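Manganese lipoxygenase (Gaeumannomyces graminis, PDB 5FX8) uses a catalytic manganese ion to oxygenate linoleic and alpha-linolenic acids to their 11S- and 13R-hydroperoxides, turning the 11S product into the 13R one. Local coordinates at residues A[175-186]-A[207-217]; A[549-557]-A[568-579]. One frame throughout, in Å; residues are numbered along the deposited sequence.

Interaction 1. Residues A[175-186]-A[207-217]; sequences VLKRLHPTKDKL and HKGGRLFLVDH
R178 lays its side chain along the ring of F213, the two pointing the same way, with F213 CZ 3.8 Å from R178 CZ over the middle of one guanidinium face. They form the non-hydrogen-bonded pair where short edge strand 177-178 runs antiparallel to strand 212-216 in a small five-stranded sheet. The next pair, K177 with L214, is the hydrogen-bonded one, closed by both K177 N to L214 O and L214 N to K177 O. R178 bends at chi3 (-65°), which turns NH1 onto the carbonyl of G210, with NH1 to O at 2.6 Å; NE and NH2 go to the carbonyls of G382 and P390. All three guanidinium nitrogens are thus used, which fixes the rotation of the group. G210, at positive phi, is the C-prime residue of the Schellman motif ending helix 203-208. On the face that carries K177 and L214, L214 CB is met by L179 CD2 at 3.9 Å. L186 CD2 meets L212 CD1 at 3.6 Å. At the inner end, V175 CG2 touches H217 CE1, and H217 turns its NE2 to D282 of helix 268-305. At the far end H207 points the edge of its ring into the turn 180-184; its CG, anti to the backbone N (chi1 -175°), carries the ring there. Its NE2 donates to H180 O at 2.8 Å, the acceptor in the ring plane but the donor 35° above the H180 carbonyl plane.

Interaction 2. Residues A[549-557]-A[568-579]; sequences QTVRDAFAA and YAAANARFVEDT
The ring of F575 is sandwiched: F555 CE2 stands 3.6 Å above the centre of one face, T579 CG2 lies over the rim of the opposite face, and V551 O sits at the edge, in plane. F555 and F575 make an edge-to-face (T-shaped) pair with planes at 68°, F555 giving the edge. A554 CB rests over one face of F555, and F411 of helix 396-420 also stacks on this ring. All this packs the loop 549-557, with its 3-10 turn at 551-552 and type I turn 553-556, against one side of helix 566-587. Y568, two helical turns before F575, meets F555 at about a right angle and donates from OH to F555 O at 2.6 Å. Beside the aromatic pair a water bridges the segments, giving protons to R552 O and N572 OD1 and accepting from F555 N at 2.8 Å. At the other end R552 slides past T579 in the opposite direction. Its bend at chi3 (38°) brings NH2 to V576 O, 2.8 Å away, while NE makes a weak bond to T579 OG1. That hydroxyl donates back to F575 O, already the acceptor for T579 N, and the two donors reach it from opposite faces. The polar bonds run from the R552 guanidinium, the Y568 hydroxyl and the water to backbone carbonyls and the N572 side chain, at the margins of a buried aromatic core, and the water satisfies loop backbone groups.

In the fold
Following the chain from the N terminus, interaction 1 comes first: the 20 residues between its segments, 12 of them helical, run through helix 192-199 and into helix 203-208, and strand 212-216 then returns beside 177-178 to close the loop. Its inner end abuts helix 268-305, which carries the manganese ligands H290 and H294. More than 300 residues later, interaction 2 closes a shorter loop that contains helix 558-563, tying the segment 549-557 to helix 566-587 shortly before the metal-binding C terminus, V618. The loops follow in series, neither nesting nor crossing. The centres of interactions 1 and 2 are about 40 Å apart, on opposite sides of the chain's centre.

Interaction 1. Residues A[175-186]-A[207-217]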
loop_
_atom_site.group_PDB
_atom_site.type_symbol
_atom_site.label_atom_id
_atom_site.label_comp_id
_atom_site.label_asym_id
_atom_site.label_seq_id
_atom_site.Cartn_x
_atom_site.Cartn_y
_atom_site.Cartn_z
ATOM N N VAL A 175 10.338 -15.677 -5.569
ATOM C CA VAL A 175 10.598 -16.279 -6.871
ATOM C C VAL A 175 11.820 -17.186 -6.782
ATOM O O VAL A 175 11.857 -18.244 -7.405
ATOM C CB VAL A 175 10.717 -15.214 -8.003
ATOM C CG1 VAL A 175 11.873 -14.299 -7.860
ATOM C CG2 VAL A 175 10.817 -15.863 -9.346
ATOM N N LEU A 176 12.782 -16.835 -5.945
ATOM C CA LEU A 176 14.034 -17.579 -5.901
ATOM C C LEU A 176 13.831 -19.025 -5.440
ATOM O O LEU A 176 12.984 -19.320 -4.601
ATOM C CB LEU A 176 15.011 -16.867 -4.973
ATOM C CG LEU A 176 16.402 -17.471 -4.876
ATOM C CD1 LEU A 176 17.207 -17.091 -6.123
ATOM C CD2 LEU A 176 17.072 -17.064 -3.577
ATOM N N LYS A 177 14.635 -19.931 -5.974
ATOM C CA LYS A 177 14.479 -21.335 -5.641
ATOM C C LYS A 177 15.826 -22.014 -5.801
ATOM O O LYS A 177 16.527 -21.763 -6.777
ATOM C CB LYS A 177 13.412 -21.968 -6.532
ATOM C CG LYS A 177 13.728 -23.348 -6.969
ATOM C CD LYS A 177 13.358 -23.557 -8.436
ATOM C CE LYS A 177 13.971 -24.839 -9.010
ATOM N NZ LYS A 177 13.615 -24.979 -10.450
ATOM N N ARG A 178 16.206 -22.828 -4.818
ATOM C CA ARG A 178 17.470 -23.555 -4.859
ATOM C C ARG A 178 17.403 -24.694 -5.865
ATOM O O ARG A 178 16.372 -25.344 -6.017
ATOM C CB ARG A 178 17.800 -24.115 -3.480
ATOM C CG ARG A 178 19.183 -24.702 -3.373
ATOM C CD ARG A 178 19.321 -25.576 -2.155
ATOM N NE ARG A 178 19.189 -24.841 -0.904
ATOM C CZ ARG A 178 20.193 -24.498 -0.109
ATOM N NH1 ARG A 178 21.427 -24.827 -0.409
ATOM N NH2 ARG A 178 19.952 -23.824 0.994
ATOM N N LEU A 179 18.506 -24.954 -6.543
ATOM C CA LEU A 179 18.552 -26.047 -7.503
ATOM C C LEU A 179 18.904 -27.336 -6.784
ATOM O O LEU A 179 19.975 -27.445 -6.190
ATOM C CB LEU A 179 19.562 -25.766 -8.611
ATOM C CG LEU A 179 19.141 -24.632 -9.546
ATOM C CD1 LEU A 179 20.179 -24.422 -10.634
ATOM C CD2 LEU A 179 17.729 -24.890 -10.121
ATOM N N HIS A 180 18.012 -28.306 -6.854
ATOM C CA HIS A 180 18.299 -29.597 -6.269
ATOM C C HIS A 180 19.421 -30.287 -7.035
ATOM O O HIS A 180 19.437 -30.262 -8.260
ATOM C CB HIS A 180 17.073 -30.482 -6.288
ATOM C CG HIS A 180 17.220 -31.703 -5.445
ATOM N ND1 HIS A 180 17.624 -32.918 -5.951
ATOM C CD2 HIS A 180 17.053 -31.888 -4.114
ATOM C CE1 HIS A 180 17.665 -33.805 -4.975
ATOM N NE2 HIS A 180 17.328 -33.203 -3.849
ATOM N N PRO A 181 20.356 -30.936 -6.342
ATOM C CA PRO A 181 21.482 -31.554 -7.050
ATOM C C PRO A 181 21.072 -32.587 -8.057
ATOM O O PRO A 181 21.785 -32.766 -9.045
ATOM C CB PRO A 181 22.299 -32.176 -5.916
ATOM C CG PRO A 181 22.013 -31.331 -4.786
ATOM C CD PRO A 181 20.563 -30.989 -4.887
ATOM N N THR A 182 19.963 -33.285 -7.856
ATOM C CA THR A 182 19.638 -34.312 -8.834
ATOM C C THR A 182 18.241 -34.174 -9.381
ATOM O O THR A 182 17.965 -34.662 -10.472
ATOM C CB THR A 182 19.769 -35.709 -8.253
ATOM O OG1 THR A 182 18.873 -35.856 -7.149
ATOM C CG2 THR A 182 21.188 -35.975 -7.835
ATOM N N LYS A 183 17.348 -33.548 -8.633
ATOM C CA LYS A 183 15.975 -33.410 -9.087
ATOM C C LYS A 183 15.755 -32.210 -9.989
ATOM O O LYS A 183 14.663 -32.088 -10.536
ATOM C CB LYS A 183 15.026 -33.329 -7.898
ATOM C CG LYS A 183 15.017 -34.595 -7.094
ATOM C CD LYS A 183 14.040 -34.541 -5.951
ATOM C CE LYS A 183 14.254 -35.744 -5.064
ATOM N NZ LYS A 183 14.426 -36.971 -5.890
ATOM N N ASP A 184 16.741 -31.325 -10.145
ATOM C CA ASP A 184 16.676 -30.196 -11.064
ATOM C C ASP A 184 17.922 -30.190 -11.948
ATOM O O ASP A 184 19.010 -30.578 -11.528
ATOM C CB ASP A 184 16.567 -28.837 -10.315
ATOM C CG ASP A 184 15.235 -28.646 -9.578
ATOM O OD1 ASP A 184 14.187 -29.115 -10.072
ATOM O OD2 ASP A 184 15.229 -28.020 -8.492
ATOM N N LYS A 185 17.771 -29.752 -13.179
ATOM C CA LYS A 185 18.931 -29.668 -14.046
ATOM C C LYS A 185 19.358 -28.216 -14.172
ATOM O O LYS A 185 18.632 -27.304 -13.782
ATOM C CB LYS A 185 18.630 -30.278 -15.413
ATOM C CG LYS A 185 17.735 -29.437 -16.284
ATOM C CD LYS A 185 17.369 -30.139 -17.595
ATOM C CE LYS A 185 16.582 -29.206 -18.516
ATOM N NZ LYS A 185 15.447 -28.540 -17.810
ATOM N N LEU A 186 20.562 -28.006 -14.665
ATOM C CA LEU A 186 21.026 -26.650 -14.910
ATOM C C LEU A 186 20.150 -25.986 -15.969
ATOM O O LEU A 186 19.963 -26.553 -17.049
ATOM C CB LEU A 186 22.468 -26.656 -15.382
ATOM C CG LEU A 186 23.489 -27.174 -14.395
ATOM C CD1 LEU A 186 24.823 -27.302 -15.078
ATOM C CD2 LEU A 186 23.589 -26.200 -13.266
ATOM N N HIS A 207 26.400 -27.031 -8.486
ATOM C CA HIS A 207 25.115 -27.717 -8.528
ATOM C C HIS A 207 25.088 -28.903 -7.562
ATOM O O HIS A 207 24.137 -29.072 -6.792
ATOM C CB HIS A 207 24.837 -28.143 -9.969
ATOM C CG HIS A 207 23.491 -28.766 -10.188
ATOM N ND1 HIS A 207 23.145 -29.372 -11.372
ATOM C CD2 HIS A 207 22.416 -28.883 -9.383
ATOM C CE1 HIS A 207 21.920 -29.845 -11.281
ATOM N NE2 HIS A 207 21.455 -29.557 -10.086
ATOM N N LYS A 208 26.129 -29.730 -7.578
ATOM C CA LYS A 208 26.142 -30.913 -6.734
ATOM C C LYS A 208 26.209 -30.520 -5.271
ATOM O O LYS A 208 25.723 -31.252 -4.403
ATOM C CB LYS A 208 27.324 -31.801 -7.121
ATOM C CG LYS A 208 27.171 -33.274 -6.806
ATOM C CD LYS A 208 27.903 -33.655 -5.523
ATOM C CE LYS A 208 27.853 -35.169 -5.236
ATOM N NZ LYS A 208 28.484 -35.541 -3.933
ATOM N N GLY A 209 26.792 -29.373 -4.987
ATOM C CA GLY A 209 26.910 -28.935 -3.626
ATOM C C GLY A 209 25.711 -28.211 -3.091
ATOM O O GLY A 209 25.766 -27.716 -1.972
ATOM N N GLY A 210 24.625 -28.137 -3.851
ATOM C CA GLY A 210 23.449 -27.408 -3.418
ATOM C C GLY A 210 23.683 -25.935 -3.202
ATOM O O GLY A 210 23.039 -25.346 -2.346
ATOM N N ARG A 211 24.600 -25.324 -3.953
ATOM C CA ARG A 211 24.929 -23.911 -3.826
ATOM C C ARG A 211 24.434 -23.063 -4.998
ATOM O O ARG A 211 24.751 -21.882 -5.043
ATOM C CB ARG A 211 26.440 -23.734 -3.670
ATOM C CG ARG A 211 27.045 -24.638 -2.642
ATOM C CD ARG A 211 28.519 -24.420 -2.434
ATOM N NE ARG A 211 28.809 -23.378 -1.461
ATOM C CZ ARG A 211 29.190 -23.581 -0.203
ATOM N NH1 ARG A 211 29.330 -24.795 0.275
ATOM N NH2 ARG A 211 29.436 -22.557 0.581
ATOM N N LEU A 212 23.665 -23.624 -5.936
ATOM C CA LEU A 212 23.113 -22.884 -7.068
ATOM C C LEU A 212 21.627 -22.610 -6.872
ATOM O O LEU A 212 20.871 -23.505 -6.500
ATOM C CB LEU A 212 23.306 -23.638 -8.382
ATOM C CG LEU A 212 24.629 -23.571 -9.135
ATOM C CD1 LEU A 212 24.400 -24.111 -10.496
ATOM C CD2 LEU A 212 25.184 -22.184 -9.231
ATOM N N PHE A 213 21.217 -21.382 -7.172
ATOM C CA PHE A 213 19.856 -20.902 -7.019
ATOM C C PHE A 213 19.426 -20.236 -8.317
ATOM O O PHE A 213 20.245 -19.676 -9.037
ATOM C CB PHE A 213 19.733 -19.898 -5.881
ATOM C CG PHE A 213 20.170 -20.410 -4.562
ATOM C CD1 PHE A 213 21.515 -20.462 -4.226
ATOM C CD2 PHE A 213 19.239 -20.810 -3.627
ATOM C CE1 PHE A 213 21.905 -20.927 -3.000
ATOM C CE2 PHE A 213 19.638 -21.268 -2.405
ATOM C CZ PHE A 213 20.975 -21.328 -2.101
ATOM N N LEU A 214 18.133 -20.273 -8.600
ATOM C CA LEU A 214 17.617 -19.849 -9.892
ATOM C C LEU A 214 16.432 -18.927 -9.715
ATOM O O LEU A 214 15.569 -19.187 -8.885
ATOM C CB LEU A 214 17.176 -21.045 -10.726
ATOM C CG LEU A 214 16.426 -20.746 -12.025
ATOM C CD1 LEU A 214 17.275 -19.947 -12.972
ATOM C CD2 LEU A 214 16.052 -22.024 -12.674
ATOM N N VAL A 215 16.380 -17.864 -10.507
ATOM C CA VAL A 215 15.163 -17.100 -10.730
ATOM C C VAL A 215 14.782 -17.258 -12.191
ATOM O O VAL A 215 15.565 -16.918 -13.079
ATOM C CB VAL A 215 15.346 -15.624 -10.387
ATOM C CG1 VAL A 215 14.080 -14.846 -10.724
ATOM C CG2 VAL A 215 15.692 -15.491 -8.952
ATOM N N ASP A 216 13.580 -17.743 -12.445
ATOM C CA ASP A 216 13.147 -18.082 -13.799
ATOM C C ASP A 216 12.011 -17.156 -14.213
ATOM O O ASP A 216 10.850 -17.443 -13.930
ATOM C CB ASP A 216 12.711 -19.550 -13.874
ATOM C CG ASP A 216 12.641 -20.075 -15.300
ATOM O OD1 ASP A 216 12.505 -19.275 -16.218
ATOM O OD2 ASP A 216 12.729 -21.289 -15.524
ATOM N N HIS A 217 12.310 -16.072 -14.918
ATOM C CA HIS A 217 11.260 -15.266 -15.529
ATOM C C HIS A 217 11.068 -15.569 -17.007
ATOM O O HIS A 217 10.568 -14.720 -17.738
ATOM C CB HIS A 217 11.543 -13.779 -15.357
ATOM C CG HIS A 217 11.482 -13.328 -13.944
ATOM N ND1 HIS A 217 10.557 -13.816 -13.059
ATOM C CD2 HIS A 217 12.262 -12.477 -13.245
ATOM C CE1 HIS A 217 10.753 -13.267 -11.876
ATOM N NE2 HIS A 217 11.785 -12.454 -11.961
HETATM O O HOH W 1 22.493 -26.235 -6.399
#

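Interaction 2. Residues A[549-557]-A[568-579]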
loop_
_atom_site.group_PDB
_atom_site.type_symbol
_atom_site.label_atom_id
_atom_site.label_comp_id
_atom_site.label_asym_id
_atom_site.label_seq_id
_atom_site.Cartn_x
_atom_site.Cartn_y
_atom_site.Cartn_z
ATOM N N GLN A 549 -4.592 2.885 11.203
ATOM C CA GLN A 549 -4.854 1.750 10.321
ATOM C C GLN A 549 -3.592 0.943 10.012
ATOM O O GLN A 549 -3.564 0.153 9.070
ATOM C CB GLN A 549 -5.514 2.227 9.029
ATOM C CG GLN A 549 -6.918 2.732 9.190
ATOM C CD GLN A 549 -7.449 3.327 7.912
ATOM O OE1 GLN A 549 -6.691 3.868 7.102
ATOM N NE2 GLN A 549 -8.756 3.228 7.709
ATOM N N THR A 550 -2.560 1.146 10.790
ATOM C CA THR A 550 -1.306 0.425 10.815
ATOM C C THR A 550 -1.498 -0.999 11.340
ATOM O O THR A 550 -2.507 -1.320 11.965
ATOM C CB THR A 550 -0.357 1.260 11.668
ATOM O OG1 THR A 550 0.363 2.141 10.825
ATOM C CG2 THR A 550 0.575 0.486 12.431
ATOM N N VAL A 551 -0.528 -1.872 11.038
ATOM C CA VAL A 551 -0.565 -3.261 11.489
ATOM C C VAL A 551 -0.604 -3.395 13.006
ATOM O O VAL A 551 -1.185 -4.345 13.530
ATOM C CB VAL A 551 0.633 -4.029 10.942
ATOM C CG1 VAL A 551 0.648 -5.450 11.500
ATOM C CG2 VAL A 551 0.628 -3.997 9.459
ATOM N N ARG A 552 0.008 -2.481 13.740
ATOM C CA ARG A 552 -0.138 -2.548 15.191
ATOM C C ARG A 552 -1.577 -2.338 15.666
ATOM O O ARG A 552 -1.944 -2.856 16.719
ATOM C CB ARG A 552 0.759 -1.540 15.852
ATOM C CG ARG A 552 2.048 -1.486 15.216
ATOM C CD ARG A 552 3.000 -0.647 16.034
ATOM N NE ARG A 552 2.803 -0.841 17.450
ATOM C CZ ARG A 552 3.300 -0.022 18.383
ATOM N NH1 ARG A 552 3.982 1.047 18.038
ATOM N NH2 ARG A 552 3.107 -0.255 19.665
ATOM N N ASP A 553 -2.398 -1.582 14.940
ATOM C CA ASP A 553 -3.794 -1.359 15.307
ATOM C C ASP A 553 -4.711 -2.386 14.687
ATOM O O ASP A 553 -5.927 -2.192 14.704
ATOM C CB ASP A 553 -4.280 0.044 14.883
ATOM C CG ASP A 553 -3.247 1.142 15.142
ATOM O OD1 ASP A 553 -2.937 1.375 16.337
ATOM O OD2 ASP A 553 -2.746 1.772 14.168
ATOM N N ALA A 554 -4.160 -3.460 14.124
ATOM C CA ALA A 554 -4.988 -4.394 13.366
ATOM C C ALA A 554 -6.145 -4.931 14.188
ATOM O O ALA A 554 -7.252 -5.065 13.672
ATOM C CB ALA A 554 -4.166 -5.555 12.839
ATOM N N PHE A 555 -5.911 -5.275 15.452
ATOM C CA PHE A 555 -6.933 -5.944 16.245
ATOM C C PHE A 555 -7.561 -5.021 17.261
ATOM O O PHE A 555 -8.349 -5.469 18.095
ATOM C CB PHE A 555 -6.354 -7.189 16.918
ATOM C CG PHE A 555 -5.678 -8.081 15.968
ATOM C CD1 PHE A 555 -6.392 -8.715 14.987
ATOM C CD2 PHE A 555 -4.320 -8.230 16.001
ATOM C CE1 PHE A 555 -5.779 -9.498 14.077
ATOM C CE2 PHE A 555 -3.703 -9.014 15.096
ATOM C CZ PHE A 555 -4.442 -9.656 14.118
ATOM N N ALA A 556 -7.260 -3.738 17.158
ATOM C CA ALA A 556 -7.619 -2.726 18.113
ATOM C C ALA A 556 -8.841 -1.963 17.690
ATOM O O ALA A 556 -9.031 -0.841 18.139
ATOM C CB ALA A 556 -6.446 -1.779 18.290
ATOM N N ALA A 557 -9.635 -2.508 16.796
ATOM C CA ALA A 557 -10.881 -1.880 16.433
ATOM C C ALA A 557 -11.796 -1.799 17.641
ATOM O O ALA A 557 -12.085 -2.829 18.256
ATOM C CB ALA A 557 -11.580 -2.676 15.352
ATOM N N TYR A 568 -9.633 -11.369 24.398
ATOM C CA TYR A 568 -9.332 -10.670 23.154
ATOM C C TYR A 568 -8.529 -9.402 23.427
ATOM O O TYR A 568 -7.542 -9.128 22.738
ATOM C CB TYR A 568 -10.612 -10.350 22.376
ATOM C CG TYR A 568 -10.340 -9.680 21.057
ATOM C CD1 TYR A 568 -10.104 -8.325 21.005
ATOM C CD2 TYR A 568 -10.294 -10.400 19.865
ATOM C CE1 TYR A 568 -9.813 -7.703 19.830
ATOM C CE2 TYR A 568 -10.004 -9.776 18.677
ATOM C CZ TYR A 568 -9.769 -8.421 18.678
ATOM O OH TYR A 568 -9.489 -7.721 17.549
ATOM N N ALA A 569 -8.916 -8.628 24.448
ATOM C CA ALA A 569 -8.249 -7.352 24.681
ATOM C C ALA A 569 -6.856 -7.541 25.265
ATOM O O ALA A 569 -5.950 -6.737 24.998
ATOM C CB ALA A 569 -9.102 -6.470 25.576
ATOM N N ALA A 570 -6.656 -8.610 26.032
ATOM C CA ALA A 570 -5.317 -8.904 26.514
ATOM C C ALA A 570 -4.417 -9.357 25.373
ATOM O O ALA A 570 -3.237 -8.985 25.319
ATOM C CB ALA A 570 -5.379 -9.958 27.617
ATOM N N ALA A 571 -4.946 -10.167 24.447
ATOM C CA ALA A 571 -4.121 -10.552 23.306
ATOM C C ALA A 571 -3.805 -9.341 22.444
ATOM O O ALA A 571 -2.699 -9.221 21.914
ATOM C CB ALA A 571 -4.792 -11.649 22.484
ATOM N N ASN A 572 -4.749 -8.409 22.349
ATOM C CA ASN A 572 -4.518 -7.192 21.596
ATOM C C ASN A 572 -3.420 -6.345 22.209
ATOM O O ASN A 572 -2.598 -5.783 21.484
ATOM C CB ASN A 572 -5.788 -6.368 21.496
ATOM C CG ASN A 572 -5.550 -5.077 20.759
ATOM O OD1 ASN A 572 -5.128 -5.095 19.614
ATOM N ND2 ASN A 572 -5.809 -3.956 21.399
ATOM N N ALA A 573 -3.412 -6.194 23.530
ATOM C CA ALA A 573 -2.388 -5.365 24.140
ATOM C C ALA A 573 -1.026 -6.015 24.019
ATOM O O ALA A 573 -0.019 -5.333 23.804
ATOM C CB ALA A 573 -2.729 -5.098 25.602
ATOM N N ARG A 574 -0.967 -7.334 24.152
ATOM C CA ARG A 574 0.315 -7.979 23.941
ATOM C C ARG A 574 0.777 -7.805 22.497
ATOM O O ARG A 574 1.972 -7.626 22.237
ATOM C CB ARG A 574 0.226 -9.443 24.324
ATOM C CG ARG A 574 1.493 -10.238 24.106
ATOM C CD ARG A 574 2.680 -9.748 24.902
ATOM N NE ARG A 574 3.850 -10.615 24.722
ATOM C CZ ARG A 574 4.126 -11.684 25.488
ATOM N NH1 ARG A 574 3.324 -12.037 26.485
ATOM N NH2 ARG A 574 5.203 -12.417 25.245
ATOM N N PHE A 575 -0.163 -7.821 21.549
ATOM C CA PHE A 575 0.200 -7.659 20.146
ATOM C C PHE A 575 0.702 -6.252 19.865
ATOM O O PHE A 575 1.665 -6.076 19.122
ATOM C CB PHE A 575 -0.992 -8.008 19.259
ATOM C CG PHE A 575 -0.733 -7.823 17.798
ATOM C CD1 PHE A 575 0.021 -8.748 17.089
ATOM C CD2 PHE A 575 -1.252 -6.730 17.121
ATOM C CE1 PHE A 575 0.249 -8.571 15.733
ATOM C CE2 PHE A 575 -1.030 -6.556 15.757
ATOM C CZ PHE A 575 -0.283 -7.466 15.067
ATOM N N VAL A 576 0.083 -5.251 20.486
ATOM C CA VAL A 576 0.550 -3.881 20.359
ATOM C C VAL A 576 1.950 -3.719 20.922
ATOM O O VAL A 576 2.781 -2.997 20.360
ATOM C CB VAL A 576 -0.441 -2.938 21.045
ATOM C CG1 VAL A 576 0.160 -1.568 21.209
ATOM C CG2 VAL A 576 -1.674 -2.890 20.225
ATOM N N GLU A 577 2.238 -4.354 22.050
ATOM C CA GLU A 577 3.594 -4.203 22.554
ATOM C C GLU A 577 4.600 -4.969 21.688
ATOM O O GLU A 577 5.708 -4.473 21.439
ATOM C CB GLU A 577 3.663 -4.626 24.024
ATOM C CG GLU A 577 5.088 -4.765 24.601
ATOM C CD GLU A 577 5.934 -3.456 24.682
ATOM O OE1 GLU A 577 6.288 -2.864 23.625
ATOM O OE2 GLU A 577 6.297 -3.055 25.821
ATOM N N ASP A 578 4.234 -6.164 21.207
ATOM C CA ASP A 578 5.162 -6.960 20.403
ATOM C C ASP A 578 5.526 -6.244 19.113
ATOM O O ASP A 578 6.707 -6.151 18.750
ATOM C CB ASP A 578 4.572 -8.320 20.056
ATOM C CG ASP A 578 4.433 -9.237 21.240
ATOM O OD1 ASP A 578 4.940 -8.932 22.353
ATOM O OD2 ASP A 578 3.802 -10.297 21.042
ATOM N N THR A 579 4.512 -5.750 18.395
ATOM C CA THR A 579 4.765 -4.988 17.186
ATOM C C THR A 579 5.409 -3.640 17.481
ATOM O O THR A 579 6.032 -3.064 16.591
ATOM C CB THR A 579 3.476 -4.798 16.381
ATOM O OG1 THR A 579 2.503 -4.101 17.158
ATOM C CG2 THR A 579 2.910 -6.131 15.947
HETATM O O HOH W 2 -3.852 -4.470 17.153
#